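Local coordinates for surface protein R28 (Streptococcus pyogenes, PDB 6S5Z) that is a cell-wall-anchored surface protein of a pathogen, implicated in infection, with this Rib domain probably forming one of its extracellular modules, at residues N39-W44 and E63-D68. Residues are numbered along the deposited sequence; the frame is centred on the assembly and turned at random.
Sequences NSTYNW and EVHYPD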
# COMPACT_ATOMS: atom_id res chain seq x y z
N ASN A 39 13.85 -4.64 2.83
CA ASN A 39 14.22 -3.25 3.05
C ASN A 39 13.41 -2.27 2.20
O ASN A 39 13.67 -1.07 2.26
CB ASN A 39 15.69 -3.04 2.76
CG ASN A 39 16.58 -3.61 3.84
OD1 ASN A 39 16.11 -3.95 4.93
ND2 ASN A 39 17.86 -3.72 3.53
N SER A 40 12.41 -2.74 1.45
CA SER A 40 11.47 -1.81 0.84
C SER A 40 10.76 -1.01 1.93
O SER A 40 10.51 -1.50 3.02
CB SER A 40 10.43 -2.57 0.01
OG SER A 40 11.06 -3.44 -0.91
N THR A 41 10.39 0.23 1.61
CA THR A 41 9.58 1.01 2.53
C THR A 41 8.23 1.30 1.89
O THR A 41 8.12 1.34 0.66
CB THR A 41 10.30 2.31 2.96
OG1 THR A 41 10.46 3.19 1.84
CG2 THR A 41 11.68 2.00 3.56
N TYR A 42 7.21 1.49 2.72
CA TYR A 42 5.83 1.65 2.26
C TYR A 42 5.27 2.93 2.84
O TYR A 42 5.44 3.20 4.03
CB TYR A 42 4.97 0.46 2.69
CG TYR A 42 5.51 -0.89 2.23
CD1 TYR A 42 6.55 -1.54 2.91
CD2 TYR A 42 5.00 -1.50 1.09
CE1 TYR A 42 7.04 -2.77 2.47
CE2 TYR A 42 5.49 -2.72 0.65
CZ TYR A 42 6.49 -3.35 1.34
OH TYR A 42 6.95 -4.57 0.87
N ASN A 43 4.59 3.72 2.00
CA ASN A 43 3.94 4.93 2.48
C ASN A 43 2.73 5.19 1.62
O ASN A 43 2.64 4.70 0.49
CB ASN A 43 4.87 6.14 2.45
CG ASN A 43 5.32 6.49 1.05
OD1 ASN A 43 6.33 5.97 0.58
ND2 ASN A 43 4.57 7.36 0.37
N TRP A 44 1.79 5.96 2.16
CA TRP A 44 0.65 6.38 1.37
C TRP A 44 1.06 7.45 0.37
O TRP A 44 1.76 8.41 0.72
CB TRP A 44 -0.47 6.92 2.27
CG TRP A 44 -1.06 5.87 3.15
CD1 TRP A 44 -0.91 5.75 4.50
CD2 TRP A 44 -1.87 4.77 2.73
NE1 TRP A 44 -1.59 4.63 4.95
CE2 TRP A 44 -2.19 4.02 3.88
CE3 TRP A 44 -2.37 4.35 1.49
CZ2 TRP A 44 -2.98 2.87 3.83
CZ3 TRP A 44 -3.15 3.22 1.44
CH2 TRP A 44 -3.44 2.48 2.60
N GLU A 63 2.64 3.58 -2.13
CA GLU A 63 3.92 3.61 -2.82
C GLU A 63 4.85 2.60 -2.18
O GLU A 63 5.09 2.64 -0.97
CB GLU A 63 4.55 5.00 -2.74
CG GLU A 63 3.72 6.08 -3.33
CD GLU A 63 4.40 7.44 -3.19
OE1 GLU A 63 5.43 7.54 -2.49
OE2 GLU A 63 3.89 8.41 -3.79
N VAL A 64 5.39 1.70 -3.00
CA VAL A 64 6.40 0.73 -2.55
C VAL A 64 7.75 1.23 -3.04
O VAL A 64 8.00 1.30 -4.25
CB VAL A 64 6.09 -0.68 -3.07
CG1 VAL A 64 7.10 -1.68 -2.52
CG2 VAL A 64 4.73 -1.08 -2.62
N HIS A 65 8.63 1.61 -2.11
CA HIS A 65 9.93 2.19 -2.45
C HIS A 65 10.99 1.09 -2.35
O HIS A 65 11.29 0.62 -1.25
CB HIS A 65 10.28 3.34 -1.50
CG HIS A 65 9.47 4.58 -1.73
ND1 HIS A 65 9.96 5.69 -2.38
CD2 HIS A 65 8.18 4.87 -1.42
CE1 HIS A 65 9.02 6.62 -2.45
NE2 HIS A 65 7.93 6.14 -1.87
N TYR A 66 11.59 0.75 -3.47
CA TYR A 66 12.53 -0.36 -3.51
C TYR A 66 13.94 0.13 -3.23
O TYR A 66 14.22 1.33 -3.32
CB TYR A 66 12.48 -1.02 -4.88
CG TYR A 66 11.16 -1.65 -5.19
CD1 TYR A 66 10.74 -2.78 -4.52
CD2 TYR A 66 10.33 -1.12 -6.18
CE1 TYR A 66 9.54 -3.37 -4.81
CE2 TYR A 66 9.13 -1.71 -6.48
CZ TYR A 66 8.74 -2.83 -5.79
OH TYR A 66 7.54 -3.42 -6.08
N PRO A 67 14.85 -0.77 -2.88
CA PRO A 67 16.22 -0.34 -2.56
C PRO A 67 16.96 0.33 -3.70
O PRO A 67 17.86 1.12 -3.43
CB PRO A 67 16.92 -1.65 -2.16
CG PRO A 67 15.81 -2.54 -1.69
CD PRO A 67 14.65 -2.21 -2.61
N ASP A 68 16.60 0.09 -4.96
CA ASP A 68 17.33 0.73 -6.04
C ASP A 68 16.75 2.08 -6.39
O ASP A 68 17.18 2.70 -7.37
CB ASP A 68 17.38 -0.17 -7.29
CG ASP A 68 16.05 -0.28 -8.00
OD1 ASP A 68 15.02 0.19 -7.47
OD2 ASP A 68 16.02 -0.87 -9.10
O HOH W 1 13.87 0.56 0.05
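Asn43 CG lies between its own backbone N and carbonyl carbon (chi1 62°), while Glu63 CG sits beside its backbone N (chi1 -59°) and the chain runs extended beyond it, torsions that carry the amide and the carboxylate together over the sheet face they share with Thr41 and His65. The bond from Asn43 ND2 to Glu63 OE1 is 3.0 Å long; it stays in the amide plane but reaches the oxygen from above the carboxylate, the two planes standing 83° apart. From the opposite face of that carboxylate His65 NE2 donates to Glu63 OE1 at 2.9 Å, on the anti side. Two donors thus grip one oxygen, and Glu63 OE2 forms a salt bridge with Lys45, which together should favour the charged carboxylate. A second bond, Asn43 ND2 to Trp44 O, further restrains the amide. On the other face the Tyr42 ring runs alongside the Val64 side chain, with Tyr42 CE2 3.7 Å from Val64 CG1. Antiparallel pairing is established by reciprocal bonds: His65 N to Thr41 O (2.8 Å) with Thr41 N to His65 O (3.0 Å), and Glu63 N to Asn43 O (2.8 Å) with Asn43 N to Glu63 O. Where strand 41-44 begins, one water donates to both Asn39 O and His65 O, while Tyr66 OH hydrogen-bonds Asp72 OD2, in a residue of the sodium site. This is the hydrogen-bonded, non-hydrogen-bonded, hydrogen-bonded succession of an antiparallel beta hairpin, here pairing edge strand 41-44 with strand 56-65 in the immunoglobulin-like Rib domain.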